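Local coordinates for protein unsaturated glucuronyl hydrolase (Streptococcus agalactiae, PDB 2ZZR) that hydrolyses unsaturated hyaluronate, chondroitin and heparin disaccharides, releasing the unsaturated uronic acid from the sugar it is linked to, at residues A[116-129]-A[388-397]. Numbering follows the deposited sequence.
Sequences GFLYTPSCTAEYRI and RFYKDWELYW
Tyr396 and Trp397, the last two residues of the chain, pack against helix 115-130 in a largely buried aromatic contact that Arg128 finishes with hydrogen bonds to the C-terminal backbone. The methyl of Ala125 sits squarely over the Tyr396 ring, CB 3.4 Å from the ring centroid and only 9° off the normal, a CH-pi contact. Against the opposite face the Trp393 indole turns its edge, CZ2 over the ring centre, so the phenol is held between a methyl and an indole rim; its OH bonds to Glu82, and Ile129 CD1 lies 4.1 Å from Tyr396 CE1. Five residues before Ala125, across a wider pi-type turn of the helix, Thr120 has its CG2 anti to the backbone N, which sets that methyl against the benzo rim of the Trp397 indole, 3.5 Å from CE3. Further along this rim Pro121 CG is 4.0 Å from Trp397 CH2, which also approaches the edge of the Phe117 ring. In this alpha-barrel of glycoside hydrolase family 88, the tail that follows helix 376-390 thus runs back along helix 115-130 toward the active site: Phe117 neighbours Asp114, the probable nucleophile, and Trp250, a likely substrate-binding residue. Trp397 NE1 is held by Glu384. At the other end Arg128 bends at chi2 (-71°) and turns its guanidinium edge to Trp397 O. Trp397 OXT is salt-bridged to Arg260 and lies 4.0 Å from Arg128 NH1, so both arginines may offset the terminal charge. Arg128 NH1 donates to Trp397 O at 3.0 Å, from above the carbonyl plane, and weakly to Tyr396 O; Arg128 NE adds a weak, bent bond to Leu395 O, 2.8 Å long.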
loop_
_atom_site.group_PDB
_atom_site.type_symbol
_atom_site.label_atom_id
_atom_site.label_comp_id
_atom_site.label_asym_id
_atom_site.label_seq_id
_atom_site.Cartn_x
_atom_site.Cartn_y
_atom_site.Cartn_z
ATOM N N GLY A 116 9.028 -6.075 0.516
ATOM C CA GLY A 116 8.907 -4.621 0.468
ATOM C C GLY A 116 8.003 -4.073 1.555
ATOM O O GLY A 116 8.379 -3.141 2.264
ATOM N N PHE A 117 6.810 -4.646 1.704
ATOM C CA PHE A 117 5.920 -4.259 2.804
ATOM C C PHE A 117 6.631 -4.364 4.154
ATOM O O PHE A 117 6.429 -3.527 5.037
ATOM C CB PHE A 117 4.669 -5.142 2.854
ATOM C CG PHE A 117 3.622 -4.809 1.815
ATOM C CD1 PHE A 117 2.892 -5.827 1.211
ATOM C CD2 PHE A 117 3.338 -3.490 1.469
ATOM C CE1 PHE A 117 1.908 -5.537 0.263
ATOM C CE2 PHE A 117 2.353 -3.192 0.523
ATOM C CZ PHE A 117 1.637 -4.217 -0.074
ATOM N N LEU A 118 7.447 -5.403 4.307
ATOM C CA LEU A 118 8.141 -5.652 5.564
ATOM C C LEU A 118 9.318 -4.713 5.792
ATOM O O LEU A 118 9.449 -4.134 6.875
ATOM C CB LEU A 118 8.606 -7.112 5.638
ATOM C CG LEU A 118 7.504 -8.120 5.978
ATOM C CD1 LEU A 118 7.992 -9.540 5.765
ATOM C CD2 LEU A 118 6.980 -7.933 7.408
ATOM N N TYR A 119 10.159 -4.559 4.772
ATOM C CA TYR A 119 11.452 -3.888 4.937
ATOM C C TYR A 119 11.481 -2.419 4.549
ATOM O O TYR A 119 12.303 -1.664 5.062
ATOM C CB TYR A 119 12.569 -4.685 4.255
ATOM C CG TYR A 119 12.908 -5.910 5.078
ATOM C CD1 TYR A 119 13.972 -5.893 5.980
ATOM C CD2 TYR A 119 12.122 -7.064 5.006
ATOM C CE1 TYR A 119 14.262 -7.002 6.765
ATOM C CE2 TYR A 119 12.403 -8.177 5.792
ATOM C CZ TYR A 119 13.471 -8.140 6.668
ATOM O OH TYR A 119 13.751 -9.232 7.460
ATOM N N THR A 120 10.589 -2.009 3.651
ATOM C CA THR A 120 10.569 -0.606 3.207
ATOM C C THR A 120 10.160 0.406 4.305
ATOM O O THR A 120 10.900 1.371 4.543
ATOM C CB THR A 120 9.730 -0.417 1.920
ATOM O OG1 THR A 120 10.290 -1.224 0.872
ATOM C CG2 THR A 120 9.727 1.062 1.499
ATOM N N PRO A 121 8.998 0.202 4.968
ATOM C CA PRO A 121 8.565 1.154 5.999
ATOM C C PRO A 121 9.325 1.023 7.321
ATOM O O PRO A 121 9.143 1.851 8.208
ATOM C CB PRO A 121 7.086 0.807 6.212
ATOM C CG PRO A 121 6.726 -0.158 5.106
ATOM C CD PRO A 121 7.993 -0.859 4.779
ATOM N N SER A 122 10.162 -0.005 7.437
ATOM C CA SER A 122 10.923 -0.245 8.661
ATOM C C SER A 122 12.395 0.124 8.474
ATOM O O SER A 122 12.894 1.084 9.081
ATOM C CB SER A 122 10.778 -1.709 9.083
ATOM O OG SER A 122 11.297 -2.568 8.080
ATOM N N CYS A 123 13.078 -0.628 7.620
ATOM C CA CYS A 123 14.516 -0.489 7.434
ATOM C C CYS A 123 14.863 0.601 6.432
ATOM O O CYS A 123 15.670 1.478 6.727
ATOM C CB CYS A 123 15.123 -1.824 7.018
ATOM S SG CYS A 123 14.854 -3.098 8.273
ATOM N N THR A 124 14.248 0.572 5.253
ATOM C CA THR A 124 14.556 1.618 4.273
ATOM C C THR A 124 14.152 2.983 4.836
ATOM O O THR A 124 14.858 3.975 4.636
ATOM C CB THR A 124 13.909 1.355 2.903
ATOM O OG1 THR A 124 14.125 -0.014 2.548
ATOM C CG2 THR A 124 14.544 2.236 1.838
ATOM N N ALA A 125 13.037 3.013 5.562
ATOM C CA ALA A 125 12.584 4.216 6.263
ATOM C C ALA A 125 13.688 4.816 7.125
ATOM O O ALA A 125 13.990 6.011 7.001
ATOM C CB ALA A 125 11.371 3.921 7.108
ATOM N N GLU A 126 14.295 4.002 7.992
ATOM C CA GLU A 126 15.365 4.536 8.835
ATOM C C GLU A 126 16.534 5.038 8.004
ATOM O O GLU A 126 17.092 6.097 8.301
ATOM C CB GLU A 126 15.859 3.559 9.902
ATOM C CG GLU A 126 16.850 4.286 10.832
ATOM C CD GLU A 126 17.262 3.519 12.062
ATOM O OE1 GLU A 126 17.652 4.189 13.046
ATOM O OE2 GLU A 126 17.217 2.272 12.050
ATOM N N TYR A 127 16.899 4.289 6.962
ATOM C CA TYR A 127 17.980 4.714 6.083
ATOM C C TYR A 127 17.732 6.103 5.484
ATOM O O TYR A 127 18.648 6.926 5.443
ATOM C CB TYR A 127 18.272 3.693 4.983
ATOM C CG TYR A 127 19.480 4.083 4.157
ATOM C CD1 TYR A 127 19.333 4.566 2.856
ATOM C CD2 TYR A 127 20.769 4.011 4.696
ATOM C CE1 TYR A 127 20.443 4.939 2.098
ATOM C CE2 TYR A 127 21.887 4.387 3.946
ATOM C CZ TYR A 127 21.713 4.852 2.654
ATOM O OH TYR A 127 22.804 5.229 1.908
ATOM N N ARG A 128 16.503 6.357 5.028
ATOM C CA ARG A 128 16.112 7.687 4.533
ATOM C C ARG A 128 16.329 8.755 5.596
ATOM O O ARG A 128 16.812 9.856 5.301
ATOM C CB ARG A 128 14.632 7.728 4.149
ATOM C CG ARG A 128 14.210 6.744 3.093
ATOM C CD ARG A 128 14.748 7.109 1.739
ATOM N NE ARG A 128 14.006 6.399 0.701
ATOM C CZ ARG A 128 14.513 6.020 -0.465
ATOM N NH1 ARG A 128 13.737 5.393 -1.335
ATOM N NH2 ARG A 128 15.779 6.276 -0.772
ATOM N N ILE A 129 15.949 8.419 6.824
ATOM C CA ILE A 129 15.875 9.383 7.913
ATOM C C ILE A 129 17.258 9.733 8.473
ATOM O O ILE A 129 17.578 10.916 8.653
ATOM C CB ILE A 129 14.902 8.901 9.021
ATOM C CG1 ILE A 129 13.462 8.908 8.489
ATOM C CG2 ILE A 129 15.012 9.781 10.275
ATOM C CD1 ILE A 129 12.458 8.127 9.333
ATOM N N ARG A 388 2.163 13.083 4.305
ATOM C CA ARG A 388 2.269 13.585 2.928
ATOM C C ARG A 388 1.678 14.989 2.777
ATOM O O ARG A 388 2.286 15.861 2.148
ATOM C CB ARG A 388 1.576 12.638 1.942
ATOM C CG ARG A 388 2.444 11.469 1.475
ATOM C CD ARG A 388 1.610 10.502 0.631
ATOM N NE ARG A 388 2.445 9.483 -0.009
ATOM C CZ ARG A 388 3.108 9.664 -1.151
ATOM N NH1 ARG A 388 3.030 10.824 -1.802
ATOM N NH2 ARG A 388 3.856 8.685 -1.646
ATOM N N PHE A 389 0.492 15.199 3.343
ATOM C CA PHE A 389 -0.207 16.481 3.219
ATOM C C PHE A 389 0.489 17.575 4.017
ATOM O O PHE A 389 0.491 18.748 3.616
ATOM C CB PHE A 389 -1.648 16.339 3.706
ATOM C CG PHE A 389 -2.613 15.904 2.649
ATOM C CD1 PHE A 389 -2.383 14.751 1.896
ATOM C CD2 PHE A 389 -3.778 16.628 2.426
ATOM C CE1 PHE A 389 -3.296 14.340 0.927
ATOM C CE2 PHE A 389 -4.695 16.225 1.461
ATOM C CZ PHE A 389 -4.452 15.080 0.710
ATOM N N TYR A 390 1.073 17.172 5.140
ATOM C CA TYR A 390 1.596 18.095 6.145
ATOM C C TYR A 390 2.995 18.632 5.850
ATOM O O TYR A 390 3.321 19.778 6.188
ATOM C CB TYR A 390 1.588 17.412 7.512
ATOM C CG TYR A 390 1.840 18.362 8.657
ATOM C CD1 TYR A 390 0.843 19.239 9.087
ATOM C CD2 TYR A 390 3.068 18.381 9.306
ATOM C CE1 TYR A 390 1.067 20.115 10.145
ATOM C CE2 TYR A 390 3.308 19.262 10.363
ATOM C CZ TYR A 390 2.302 20.118 10.770
ATOM O OH TYR A 390 2.530 20.976 11.820
ATOM N N LYS A 391 3.835 17.802 5.245
ATOM C CA LYS A 391 5.208 18.201 4.981
ATOM C C LYS A 391 5.599 17.795 3.573
ATOM O O LYS A 391 4.803 17.184 2.861
ATOM C CB LYS A 391 6.158 17.577 6.011
ATOM C CG LYS A 391 6.278 16.060 5.948
ATOM C CD LYS A 391 7.225 15.516 7.010
ATOM C CE LYS A 391 8.685 15.772 6.640
ATOM N NZ LYS A 391 9.618 15.157 7.621
ATOM N N ASP A 392 6.809 18.159 3.172
ATOM C CA ASP A 392 7.381 17.617 1.951
ATOM C C ASP A 392 8.041 16.308 2.352
ATOM O O ASP A 392 9.194 16.284 2.776
ATOM C CB ASP A 392 8.394 18.593 1.338
ATOM C CG ASP A 392 9.099 18.020 0.112
ATOM O OD1 ASP A 392 10.217 18.473 -0.195
ATOM O OD2 ASP A 392 8.542 17.103 -0.543
ATOM N N TRP A 393 7.284 15.219 2.246
ATOM C CA TRP A 393 7.737 13.943 2.794
ATOM C C TRP A 393 8.647 13.175 1.834
ATOM O O TRP A 393 8.296 12.949 0.676
ATOM C CB TRP A 393 6.541 13.083 3.230
ATOM C CG TRP A 393 6.960 11.748 3.786
ATOM C CD1 TRP A 393 7.739 11.524 4.884
ATOM C CD2 TRP A 393 6.620 10.453 3.262
ATOM N NE1 TRP A 393 7.913 10.166 5.077
ATOM C CE2 TRP A 393 7.233 9.489 4.100
ATOM C CE3 TRP A 393 5.853 10.016 2.173
ATOM C CZ2 TRP A 393 7.110 8.107 3.879
ATOM C CZ3 TRP A 393 5.733 8.640 1.951
ATOM C CH2 TRP A 393 6.354 7.705 2.806
ATOM N N GLU A 394 9.829 12.800 2.323
ATOM C CA GLU A 394 10.739 11.940 1.584
ATOM C C GLU A 394 10.266 10.485 1.674
ATOM O O GLU A 394 10.273 9.891 2.756
ATOM C CB GLU A 394 12.169 12.060 2.132
ATOM C CG GLU A 394 13.202 11.324 1.291
ATOM C CD GLU A 394 14.615 11.372 1.870
ATOM O OE1 GLU A 394 15.534 10.840 1.213
ATOM O OE2 GLU A 394 14.812 11.951 2.968
ATOM N N LEU A 395 9.875 9.914 0.534
ATOM C CA LEU A 395 9.292 8.562 0.521
ATOM C C LEU A 395 10.222 7.493 1.060
ATOM O O LEU A 395 11.397 7.438 0.685
ATOM C CB LEU A 395 8.868 8.171 -0.900
ATOM C CG LEU A 395 7.453 8.548 -1.337
ATOM C CD1 LEU A 395 7.216 10.047 -1.262
ATOM C CD2 LEU A 395 7.208 8.045 -2.755
ATOM N N TYR A 396 9.688 6.628 1.920
ATOM C CA TYR A 396 10.397 5.396 2.286
ATOM C C TYR A 396 10.502 4.507 1.054
ATOM O O TYR A 396 11.555 3.914 0.794
ATOM C CB TYR A 396 9.676 4.651 3.418
ATOM C CG TYR A 396 9.432 5.489 4.667
ATOM C CD1 TYR A 396 10.279 6.558 4.991
ATOM C CD2 TYR A 396 8.376 5.200 5.532
ATOM C CE1 TYR A 396 10.063 7.321 6.138
ATOM C CE2 TYR A 396 8.155 5.954 6.690
ATOM C CZ TYR A 396 9.005 7.017 6.980
ATOM O OH TYR A 396 8.788 7.777 8.108
ATOM N N TRP A 397 9.405 4.457 0.292
ATOM C CA TRP A 397 9.296 3.683 -0.956
ATOM C C TRP A 397 10.292 4.130 -2.015
ATOM O O TRP A 397 10.781 5.271 -2.023
ATOM C CB TRP A 397 7.869 3.772 -1.527
ATOM C CG TRP A 397 6.827 3.541 -0.486
ATOM C CD1 TRP A 397 6.125 4.491 0.191
ATOM C CD2 TRP A 397 6.402 2.274 0.037
ATOM N NE1 TRP A 397 5.276 3.900 1.099
ATOM C CE2 TRP A 397 5.427 2.538 1.024
ATOM C CE3 TRP A 397 6.745 0.940 -0.241
ATOM C CZ2 TRP A 397 4.800 1.522 1.749
ATOM C CZ3 TRP A 397 6.112 -0.075 0.476
ATOM C CH2 TRP A 397 5.148 0.221 1.454
ATOM O OXT TRP A 397 10.623 3.333 -2.898
#